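Local coordinates for SPCC1919.03c protein (Schizosaccharomyces pombe, PDB 2QRD) that forms the C-terminal interaction part of the AMP-activated protein kinase beta subunit and probably mediates heterotrimer assembly and regulation of the kinase, at residues K37-S42 with S51-P56; P56-L61 with T79-R84; V73-A78 with A90-F95. All coordinates share one frame; numbering follows the deposited sequence.

Overall arrangement
From the N terminus, the chain first folds back at interaction 1, where K37-S42 meets S51-P56 and closes the loop that carries helix 46-49 and reaches ADP. Interaction 2 begins where this ends: P56 belongs to both, and P56-L61 packs against the far half of strand 74-82 in a longer closure that encloses strand 65-67. Interaction 3 joins the near half of the same strand to strand 85-93, so its segments alternate with those of interaction 2 and the two contacts cross, whereas interaction 1 precedes both. L40 CD1 lies 3.3 Å from S77 OG, so the first loop also packs against the hairpin.

Interaction 1: K37-S42 with S51-P56; sequences KCILNS and SVLPNP. With ADP (adenosine-5'-diphosphate), chain G.
Two puckered proline rings, P54 and P56, are what this contact has in place of flat groups, and I39 approaches both. The ring of P54 presents its CD and CG atoms to the segment 37-42: S42 OG packs 3.1 Å from P54 CD, while I39 CB lies 4.2 Å from P54 CG. The ring of P56 offers its CB to I39 CD1 at 4.1 Å.

I39 has the largest share of the contact. Its CG1 branch stands between the backbone N and the carbonyl carbon (chi1 69°), and from there the extended chain carries CD1 to three neighbours at once. Besides P56, it reaches the carbonyl oxygen of P54, with I39 CD1 3.5 Å from P54 O, and it meets L53, CD1 to CD1, at 3.8 Å. The I39 and L53 side chains cross at about a right angle. L53 answers with its two methyls: CD1 also approaches L40, and CD2 rests 3.5 Å from I39 O, the same oxygen that accepts from the backbone N of S42 in the short 3-10 turn. T88 of strand 85-93 touches I39, L40 and L53, placing the cluster against the hairpin.

At the far end, S51 turns away from this packing toward the nucleotide, with OG 3.0 Å from ADP O2'. A hydrogen bond from S51 OG to D49 OD1 ties it to a second residue that binds ADP. In sequence, this apolar closure brackets the short helix 46-49, whose D49, with Q50 and S51 just after it, belongs to an ADP site shared with the gamma subunit.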
loop_
_atom_site.group_PDB
_atom_site.type_symbol
_atom_site.label_atom_id
_atom_site.label_comp_id
_atom_site.label_asym_id
_atom_site.label_seq_id
_atom_site.Cartn_x
_atom_site.Cartn_y
_atom_site.Cartn_z
ATOM N N LYS B 37 11.049 -12.295 -17.231
ATOM C CA LYS B 37 11.300 -11.988 -15.831
ATOM C C LYS B 37 10.544 -10.743 -15.394
ATOM O O LYS B 37 10.642 -9.694 -16.014
ATOM C CB LYS B 37 12.814 -11.876 -15.527
ATOM C CG LYS B 37 13.518 -10.706 -16.244
ATOM C CD LYS B 37 15.036 -10.725 -16.035
ATOM C CE LYS B 37 15.753 -9.897 -17.106
ATOM N NZ LYS B 37 17.244 -10.034 -17.004
ATOM N N CYS B 38 9.800 -10.886 -14.309
ATOM C CA CYS B 38 9.056 -9.787 -13.712
ATOM C C CYS B 38 9.780 -9.293 -12.451
ATOM O O CYS B 38 10.196 -10.108 -11.628
ATOM C CB CYS B 38 7.611 -10.233 -13.445
ATOM S SG CYS B 38 6.691 -9.101 -12.429
ATOM N N ILE B 39 9.966 -7.968 -12.326
ATOM C CA ILE B 39 10.772 -7.399 -11.226
ATOM C C ILE B 39 10.113 -7.511 -9.867
ATOM O O ILE B 39 10.770 -7.264 -8.856
ATOM C CB ILE B 39 11.243 -5.909 -11.418
ATOM C CG1 ILE B 39 10.068 -4.919 -11.355
ATOM C CG2 ILE B 39 12.138 -5.744 -12.662
ATOM C CD1 ILE B 39 10.501 -3.481 -11.108
ATOM N N LEU B 40 8.830 -7.877 -9.831
ATOM C CA LEU B 40 8.133 -8.031 -8.554
ATOM C C LEU B 40 8.636 -9.242 -7.809
ATOM O O LEU B 40 8.564 -9.284 -6.580
ATOM C CB LEU B 40 6.619 -8.102 -8.714
ATOM C CG LEU B 40 5.888 -6.763 -8.682
ATOM C CD1 LEU B 40 4.418 -6.996 -8.823
ATOM C CD2 LEU B 40 6.177 -5.966 -7.393
ATOM N N ASN B 41 9.146 -10.216 -8.556
ATOM C CA ASN B 41 9.693 -11.426 -7.974
ATOM C C ASN B 41 11.024 -11.200 -7.270
ATOM O O ASN B 41 11.686 -12.140 -6.842
ATOM C CB ASN B 41 9.842 -12.480 -9.052
ATOM C CG ASN B 41 8.553 -12.839 -9.641
ATOM O OD1 ASN B 41 7.532 -12.710 -8.991
ATOM N ND2 ASN B 41 8.566 -13.280 -10.889
ATOM N N SER B 42 11.385 -9.928 -7.156
ATOM C CA SER B 42 12.603 -9.507 -6.495
ATOM C C SER B 42 12.284 -8.933 -5.106
ATOM O O SER B 42 11.241 -8.298 -4.911
ATOM C CB SER B 42 13.325 -8.490 -7.391
ATOM O OG SER B 42 14.067 -7.551 -6.645
ATOM N N SER B 51 10.008 -2.748 0.098
ATOM C CA SER B 51 9.312 -2.181 -1.047
ATOM C C SER B 51 10.274 -1.887 -2.222
ATOM O O SER B 51 9.829 -1.764 -3.367
ATOM C CB SER B 51 8.569 -0.911 -0.652
ATOM O OG SER B 51 9.523 0.022 -0.181
ATOM N N VAL B 52 11.569 -1.762 -1.916
ATOM C CA VAL B 52 12.621 -1.444 -2.900
ATOM C C VAL B 52 12.716 -2.535 -3.972
ATOM O O VAL B 52 12.863 -3.731 -3.676
ATOM C CB VAL B 52 14.004 -1.202 -2.236
ATOM C CG1 VAL B 52 15.133 -1.187 -3.270
ATOM C CG2 VAL B 52 14.029 0.090 -1.444
ATOM N N LEU B 53 12.609 -2.103 -5.220
ATOM C CA LEU B 53 12.745 -2.989 -6.370
ATOM C C LEU B 53 13.959 -2.565 -7.164
ATOM O O LEU B 53 14.476 -1.463 -6.947
ATOM C CB LEU B 53 11.498 -2.921 -7.249
ATOM C CG LEU B 53 10.184 -3.333 -6.618
ATOM C CD1 LEU B 53 9.117 -2.922 -7.573
ATOM C CD2 LEU B 53 10.182 -4.835 -6.442
ATOM N N PRO B 54 14.447 -3.447 -8.070
ATOM C CA PRO B 54 15.434 -2.945 -9.028
ATOM C C PRO B 54 14.755 -2.009 -10.039
ATOM O O PRO B 54 13.517 -1.998 -10.160
ATOM C CB PRO B 54 15.959 -4.212 -9.707
ATOM C CG PRO B 54 14.915 -5.249 -9.492
ATOM C CD PRO B 54 14.173 -4.894 -8.245
ATOM N N ASN B 55 15.567 -1.201 -10.719
ATOM C CA ASN B 55 15.079 -0.377 -11.812
ATOM C C ASN B 55 14.514 -1.241 -12.922
ATOM O O ASN B 55 15.089 -2.275 -13.269
ATOM C CB ASN B 55 16.182 0.552 -12.334
ATOM C CG ASN B 55 16.587 1.591 -11.305
ATOM O OD1 ASN B 55 15.855 1.858 -10.351
ATOM N ND2 ASN B 55 17.757 2.163 -11.479
ATOM N N PRO B 56 13.367 -0.840 -13.469
ATOM C CA PRO B 56 12.750 -1.719 -14.451
ATOM C C PRO B 56 13.324 -1.513 -15.844
ATOM O O PRO B 56 13.961 -0.503 -16.121
ATOM C CB PRO B 56 11.287 -1.285 -14.420
ATOM C CG PRO B 56 11.354 0.179 -14.116
ATOM C CD PRO B 56 12.589 0.395 -13.253
HETATM P PB ADP G . 7.831 1.437 8.407
HETATM O O1B ADP G . 8.801 0.316 8.152
HETATM O O2B ADP G . 8.042 2.661 7.526
HETATM O O3B ADP G . 7.352 1.736 9.796
HETATM P PA ADP G . 5.743 -0.423 7.674
HETATM O O1A ADP G . 5.958 -1.159 8.977
HETATM O O2A ADP G . 4.353 -0.097 7.239
HETATM O O3A ADP G . 6.479 0.983 7.662
HETATM O "O5'" ADP G . 6.492 -1.175 6.465
HETATM C "C5'" ADP G . 7.609 -2.073 6.582
HETATM C "C4'" ADP G . 8.014 -2.374 5.143
HETATM O "O4'" ADP G . 6.876 -2.794 4.355
HETATM C "C3'" ADP G . 8.593 -1.161 4.438
HETATM O "O3'" ADP G . 9.673 -1.615 3.633
HETATM C "C2'" ADP G . 7.486 -0.707 3.504
HETATM O "O2'" ADP G . 7.958 0.055 2.356
HETATM C "C1'" ADP G . 6.733 -1.992 3.181
HETATM N N9 ADP G . 5.308 -1.688 2.975
HETATM C C8 ADP G . 4.449 -1.326 3.957
HETATM N N7 ADP G . 3.211 -1.083 3.493
HETATM C C5 ADP G . 3.271 -1.291 2.142
HETATM C C6 ADP G . 2.309 -1.221 1.007
HETATM N N6 ADP G . 0.998 -0.883 1.196
HETATM N N1 ADP G . 2.801 -1.516 -0.226
HETATM C C2 ADP G . 4.083 -1.862 -0.445
HETATM N N3 ADP G . 4.993 -1.974 0.528
HETATM C C4 ADP G . 4.654 -1.689 1.812
#

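Interaction 2: P56-L61 with T79-R84; sequences PNHVLL and TTRYHR
L61 can be followed atom by atom across to T79 and R81. Its CB lies 4.0 Å from T79 O, and CG skirts the same oxygen, while the CA-H makes a bent, weak contact with it, L61 CA being 3.5 Å from T79 O. The side chain then divides. The CD1 methyl goes to the threonine, 3.7 Å from T79 CG2; the CD2 methyl goes to the arginine, 3.5 Å from R81 NH2, and meets the guanidinium obliquely.

The torsions of both partners explain these contacts. In T79, CG2 extends opposite the backbone N, beside the carbonyl carbon, which lets one methyl touch L61 and also P56, whose CG is 3.7 Å from T79 CG2. The hydroxyl branch is used elsewhere, in a hydrogen bond between T79 OG1 and T88 OG1 of the neighbouring strand. R81 bends at chi3 (-37°), bringing its guanidinium back over the loop. There R81 NH1 lies over one face of the H58 imidazole, 3.9 Å from H58 ND1, with the two planes 44° apart.

Polar backbone groups are joined through water. One molecule donates to L60 O at 2.7 Å and accepts from T79 N at 2.9 Å, bridging L60 and T79 next to the direct backbone bond that T79 makes with N62. Within the loop, N57 OD1 takes the backbone N-H of V59 in an Asx turn, and N57 O accepts from L60 N, shaping the turn that delivers L61.

Between these two segments, therefore, methyl packing and a single water carry the join, direct bonds to the strand beginning at N62, and the arginine so near H58 would probably favour an uncharged imidazole.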
loop_
_atom_site.group_PDB
_atom_site.type_symbol
_atom_site.label_atom_id
_atom_site.label_comp_id
_atom_site.label_asym_id
_atom_site.label_seq_id
_atom_site.Cartn_x
_atom_site.Cartn_y
_atom_site.Cartn_z
ATOM N N PRO B 56 13.367 -0.840 -13.469
ATOM C CA PRO B 56 12.750 -1.719 -14.451
ATOM C C PRO B 56 13.324 -1.513 -15.844
ATOM O O PRO B 56 13.961 -0.503 -16.121
ATOM C CB PRO B 56 11.287 -1.285 -14.420
ATOM C CG PRO B 56 11.354 0.179 -14.116
ATOM C CD PRO B 56 12.589 0.395 -13.253
ATOM N N ASN B 57 13.116 -2.493 -16.702
ATOM C CA ASN B 57 13.358 -2.336 -18.123
ATOM C C ASN B 57 12.324 -1.323 -18.642
ATOM O O ASN B 57 11.105 -1.552 -18.553
ATOM C CB ASN B 57 13.205 -3.704 -18.797
ATOM C CG ASN B 57 13.590 -3.705 -20.254
ATOM O OD1 ASN B 57 13.782 -2.663 -20.886
ATOM N ND2 ASN B 57 13.691 -4.902 -20.811
ATOM N N HIS B 58 12.829 -0.195 -19.140
ATOM C CA HIS B 58 12.004 0.868 -19.693
ATOM C C HIS B 58 11.048 0.378 -20.780
ATOM O O HIS B 58 9.978 0.969 -20.962
ATOM C CB HIS B 58 12.861 2.027 -20.216
ATOM C CG HIS B 58 13.919 2.490 -19.250
ATOM N ND1 HIS B 58 13.687 2.646 -17.893
ATOM C CD2 HIS B 58 15.219 2.833 -19.450
ATOM C CE1 HIS B 58 14.797 3.053 -17.301
ATOM N NE2 HIS B 58 15.739 3.176 -18.222
ATOM N N VAL B 59 11.388 -0.703 -21.483
ATOM C CA VAL B 59 10.431 -1.248 -22.454
ATOM C C VAL B 59 9.240 -1.992 -21.815
ATOM O O VAL B 59 8.268 -2.261 -22.512
ATOM C CB VAL B 59 11.080 -2.099 -23.613
ATOM C CG1 VAL B 59 12.114 -1.285 -24.415
ATOM C CG2 VAL B 59 11.662 -3.405 -23.088
ATOM N N LEU B 60 9.308 -2.318 -20.520
ATOM C CA LEU B 60 8.243 -3.085 -19.860
ATOM C C LEU B 60 7.350 -2.231 -18.957
ATOM O O LEU B 60 6.582 -2.750 -18.127
ATOM C CB LEU B 60 8.824 -4.257 -19.066
ATOM C CG LEU B 60 9.725 -5.265 -19.799
ATOM C CD1 LEU B 60 10.402 -6.223 -18.810
ATOM C CD2 LEU B 60 8.940 -6.011 -20.876
ATOM N N LEU B 61 7.466 -0.923 -19.120
ATOM C CA LEU B 61 6.567 0.038 -18.512
ATOM C C LEU B 61 5.099 -0.130 -18.978
ATOM O O LEU B 61 4.812 -0.276 -20.171
ATOM C CB LEU B 61 7.085 1.456 -18.784
ATOM C CG LEU B 61 7.923 2.138 -17.684
ATOM C CD1 LEU B 61 8.652 1.167 -16.770
ATOM C CD2 LEU B 61 8.896 3.125 -18.287
ATOM N N THR B 79 4.148 -1.257 -13.969
ATOM C CA THR B 79 5.214 -0.353 -13.540
ATOM C C THR B 79 5.087 0.888 -14.343
ATOM O O THR B 79 4.873 0.836 -15.536
ATOM C CB THR B 79 6.632 -0.967 -13.726
ATOM O OG1 THR B 79 6.773 -2.088 -12.847
ATOM C CG2 THR B 79 7.737 0.037 -13.364
ATOM N N THR B 80 5.188 2.024 -13.693
ATOM C CA THR B 80 5.143 3.284 -14.417
ATOM C C THR B 80 6.168 4.250 -13.821
ATOM O O THR B 80 6.599 4.060 -12.680
ATOM C CB THR B 80 3.686 3.863 -14.474
ATOM O OG1 THR B 80 3.627 4.824 -15.515
ATOM C CG2 THR B 80 3.232 4.542 -13.160
ATOM N N ARG B 81 6.568 5.241 -14.605
ATOM C CA ARG B 81 7.474 6.306 -14.175
ATOM C C ARG B 81 6.659 7.424 -13.528
ATOM O O ARG B 81 5.657 7.874 -14.089
ATOM C CB ARG B 81 8.245 6.879 -15.390
ATOM C CG ARG B 81 9.607 7.530 -15.070
ATOM C CD ARG B 81 10.379 8.061 -16.306
ATOM N NE ARG B 81 10.258 7.227 -17.515
ATOM C CZ ARG B 81 11.212 6.433 -18.032
ATOM N NH1 ARG B 81 12.402 6.328 -17.462
ATOM N NH2 ARG B 81 10.985 5.747 -19.149
ATOM N N TYR B 82 7.079 7.846 -12.340
ATOM C CA TYR B 82 6.540 9.021 -11.684
ATOM C C TYR B 82 7.696 10.006 -11.545
ATOM O O TYR B 82 8.527 9.859 -10.658
ATOM C CB TYR B 82 5.857 8.685 -10.325
ATOM C CG TYR B 82 5.238 9.911 -9.688
ATOM C CD1 TYR B 82 4.027 10.431 -10.161
ATOM C CD2 TYR B 82 5.920 10.622 -8.680
ATOM C CE1 TYR B 82 3.477 11.583 -9.603
ATOM C CE2 TYR B 82 5.407 11.808 -8.149
ATOM C CZ TYR B 82 4.189 12.280 -8.605
ATOM O OH TYR B 82 3.671 13.432 -8.067
ATOM N N HIS B 83 7.720 11.017 -12.420
ATOM C CA HIS B 83 8.859 11.912 -12.612
ATOM C C HIS B 83 10.061 10.992 -12.839
ATOM O O HIS B 83 10.016 10.167 -13.739
ATOM C CB HIS B 83 8.988 12.930 -11.467
ATOM C CG HIS B 83 7.747 13.752 -11.268
ATOM N ND1 HIS B 83 7.724 15.121 -11.424
ATOM C CD2 HIS B 83 6.472 13.388 -10.980
ATOM C CE1 HIS B 83 6.497 15.569 -11.212
ATOM N NE2 HIS B 83 5.720 14.539 -10.940
ATOM N N ARG B 84 11.101 11.061 -12.018
ATOM C CA ARG B 84 12.228 10.158 -12.252
ATOM C C ARG B 84 12.312 8.887 -11.419
ATOM O O ARG B 84 13.286 8.154 -11.453
ATOM C CB ARG B 84 13.527 10.976 -12.184
ATOM C CG ARG B 84 13.660 12.035 -13.263
ATOM C CD ARG B 84 14.935 12.810 -13.041
ATOM N NE ARG B 84 15.260 13.731 -14.129
ATOM C CZ ARG B 84 15.742 13.340 -15.312
ATOM N NH1 ARG B 84 15.927 12.030 -15.566
ATOM N NH2 ARG B 84 16.029 14.252 -16.248
HETATM O O HOH W 1 4.607 -2.953 -16.314
#

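Interaction 3: V73-A78 with A90-F95; sequences VLALSA and AMFKNF
Similar first torsions bring L74 and F95 together: in each, CG stands opposite the carbonyl carbon and beside the backbone N (chi1 -73° in L74, -61° in F95). The leucine thereby sits over one face of the ring in a CH-pi contact, its CG 4.1 Å from the F95 ring centroid and offset toward the rim. L74 CD2 touches the ring at F95 CE2, 3.6 Å away. Cut back to an alanine, L74 would lose its CG and both methyls, which is likely to leave this face of F95 without its aliphatic cover and to lose the packing on V131 of the kinase subunit.

The backbones beneath are stitched in antiparallel fashion. L74 pairs with K93 through L74 N to K93 O at 2.7 Å and a more bent return bond, K93 N to L74 O, of 2.9 Å. L76 and M91 form the next hydrogen-bonded pair, with M91 N 2.7 Å from L76 O in an almost straight bond. Between them the non-hydrogen-bonded pair of A75 and F92 is flanked by CA-H...O contacts, F92 CA lying 3.2 Å from L74 O and A75 CA close to M91 O.

Side chains alternate as in any such sheet. A75, S77, A90 and F92 share one face, where A75 CB touches F92 CE2 at 3.5 Å and V73 CG2 approaches the F92 ring at its edge; L74, L76, M91 and K93 occupy the other. A90, M91 and F92 also pair in parallel with a strand of a neighbouring subunit, so this is a beta hairpin whose sheet continues between chains, a feature of the AMPK heterotrimer core.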
loop_
_atom_site.group_PDB
_atom_site.type_symbol
_atom_site.label_atom_id
_atom_site.label_comp_id
_atom_site.label_asym_id
_atom_site.label_seq_id
_atom_site.Cartn_x
_atom_site.Cartn_y
_atom_site.Cartn_z
ATOM N N VAL B 73 -9.134 -13.913 -5.243
ATOM C CA VAL B 73 -9.021 -12.563 -5.787
ATOM C C VAL B 73 -7.992 -12.478 -6.913
ATOM O O VAL B 73 -7.184 -13.402 -7.110
ATOM C CB VAL B 73 -8.719 -11.494 -4.691
ATOM C CG1 VAL B 73 -9.760 -11.575 -3.596
ATOM C CG2 VAL B 73 -7.283 -11.628 -4.131
ATOM N N LEU B 74 -8.034 -11.357 -7.630
ATOM C CA LEU B 74 -7.105 -11.019 -8.708
ATOM C C LEU B 74 -5.947 -10.208 -8.165
ATOM O O LEU B 74 -6.152 -9.260 -7.385
ATOM C CB LEU B 74 -7.809 -10.159 -9.787
ATOM C CG LEU B 74 -8.836 -10.807 -10.737
ATOM C CD1 LEU B 74 -9.622 -9.738 -11.466
ATOM C CD2 LEU B 74 -8.149 -11.764 -11.754
ATOM N N ALA B 75 -4.747 -10.572 -8.602
ATOM C CA ALA B 75 -3.563 -9.800 -8.365
ATOM C C ALA B 75 -3.007 -9.316 -9.714
ATOM O O ALA B 75 -2.675 -10.131 -10.577
ATOM C CB ALA B 75 -2.527 -10.650 -7.592
ATOM N N LEU B 76 -2.937 -7.993 -9.878
ATOM C CA LEU B 76 -2.576 -7.331 -11.128
ATOM C C LEU B 76 -1.568 -6.231 -10.823
ATOM O O LEU B 76 -1.653 -5.603 -9.768
ATOM C CB LEU B 76 -3.829 -6.744 -11.826
ATOM C CG LEU B 76 -5.002 -7.719 -12.072
ATOM C CD1 LEU B 76 -6.127 -7.020 -12.710
ATOM C CD2 LEU B 76 -4.620 -8.966 -12.930
ATOM N N SER B 77 -0.590 -6.025 -11.711
ATOM C CA SER B 77 0.386 -4.959 -11.512
ATOM C C SER B 77 0.863 -4.337 -12.796
ATOM O O SER B 77 0.777 -4.933 -13.861
ATOM C CB SER B 77 1.599 -5.422 -10.704
ATOM O OG SER B 77 2.224 -6.575 -11.254
ATOM N N ALA B 78 1.357 -3.114 -12.686
ATOM C CA ALA B 78 2.065 -2.505 -13.792
ATOM C C ALA B 78 3.083 -1.522 -13.217
ATOM O O ALA B 78 2.924 -1.069 -12.098
ATOM C CB ALA B 78 1.094 -1.846 -14.779
ATOM N N ALA B 90 0.898 -3.072 -7.249
ATOM C CA ALA B 90 0.284 -4.403 -7.156
ATOM C C ALA B 90 -1.102 -4.262 -6.526
ATOM O O ALA B 90 -1.259 -3.814 -5.384
ATOM C CB ALA B 90 1.164 -5.350 -6.341
ATOM N N MET B 91 -2.102 -4.598 -7.314
ATOM C CA MET B 91 -3.450 -4.405 -6.925
ATOM C C MET B 91 -4.191 -5.734 -6.684
ATOM O O MET B 91 -4.083 -6.671 -7.471
ATOM C CB MET B 91 -4.130 -3.590 -7.993
ATOM C CG MET B 91 -5.603 -3.836 -8.115
ATOM S SD MET B 91 -6.512 -2.562 -7.313
ATOM C CE MET B 91 -7.691 -2.246 -8.637
ATOM N N PHE B 92 -4.932 -5.791 -5.575
ATOM C CA PHE B 92 -5.725 -6.953 -5.223
ATOM C C PHE B 92 -7.183 -6.571 -5.314
ATOM O O PHE B 92 -7.605 -5.545 -4.801
ATOM C CB PHE B 92 -5.326 -7.457 -3.838
ATOM C CG PHE B 92 -3.932 -8.014 -3.789
ATOM C CD1 PHE B 92 -2.882 -7.234 -3.376
ATOM C CD2 PHE B 92 -3.670 -9.320 -4.199
ATOM C CE1 PHE B 92 -1.567 -7.749 -3.347
ATOM C CE2 PHE B 92 -2.370 -9.835 -4.170
ATOM C CZ PHE B 92 -1.313 -9.024 -3.745
ATOM N N LYS B 93 -7.945 -7.390 -6.022
ATOM C CA LYS B 93 -9.241 -6.973 -6.523
ATOM C C LYS B 93 -10.134 -8.196 -6.664
ATOM O O LYS B 93 -9.659 -9.255 -7.048
ATOM C CB LYS B 93 -9.036 -6.246 -7.879
ATOM C CG LYS B 93 -10.288 -5.598 -8.458
ATOM C CD LYS B 93 -9.946 -4.836 -9.730
ATOM C CE LYS B 93 -10.988 -3.761 -10.069
ATOM N NZ LYS B 93 -12.401 -4.270 -10.025
ATOM N N ASN B 94 -11.421 -8.067 -6.335
ATOM C CA ASN B 94 -12.369 -9.171 -6.489
ATOM C C ASN B 94 -12.649 -9.462 -7.966
ATOM O O ASN B 94 -12.450 -8.616 -8.818
ATOM C CB ASN B 94 -13.697 -8.809 -5.824
ATOM C CG ASN B 94 -13.675 -8.929 -4.317
ATOM O OD1 ASN B 94 -13.358 -9.971 -3.756
ATOM N ND2 ASN B 94 -14.069 -7.859 -3.652
ATOM N N PHE B 95 -13.159 -10.651 -8.263
ATOM C CA PHE B 95 -13.759 -10.937 -9.574
ATOM C C PHE B 95 -15.160 -10.318 -9.746
ATOM O O PHE B 95 -15.446 -9.687 -10.762
ATOM C CB PHE B 95 -13.880 -12.459 -9.818
ATOM C CG PHE B 95 -12.569 -13.201 -9.831
ATOM C CD1 PHE B 95 -12.005 -13.677 -8.646
ATOM C CD2 PHE B 95 -11.906 -13.448 -11.026
ATOM C CE1 PHE B 95 -10.810 -14.377 -8.645
ATOM C CE2 PHE B 95 -10.707 -14.155 -11.033
ATOM C CZ PHE B 95 -10.156 -14.608 -9.835
#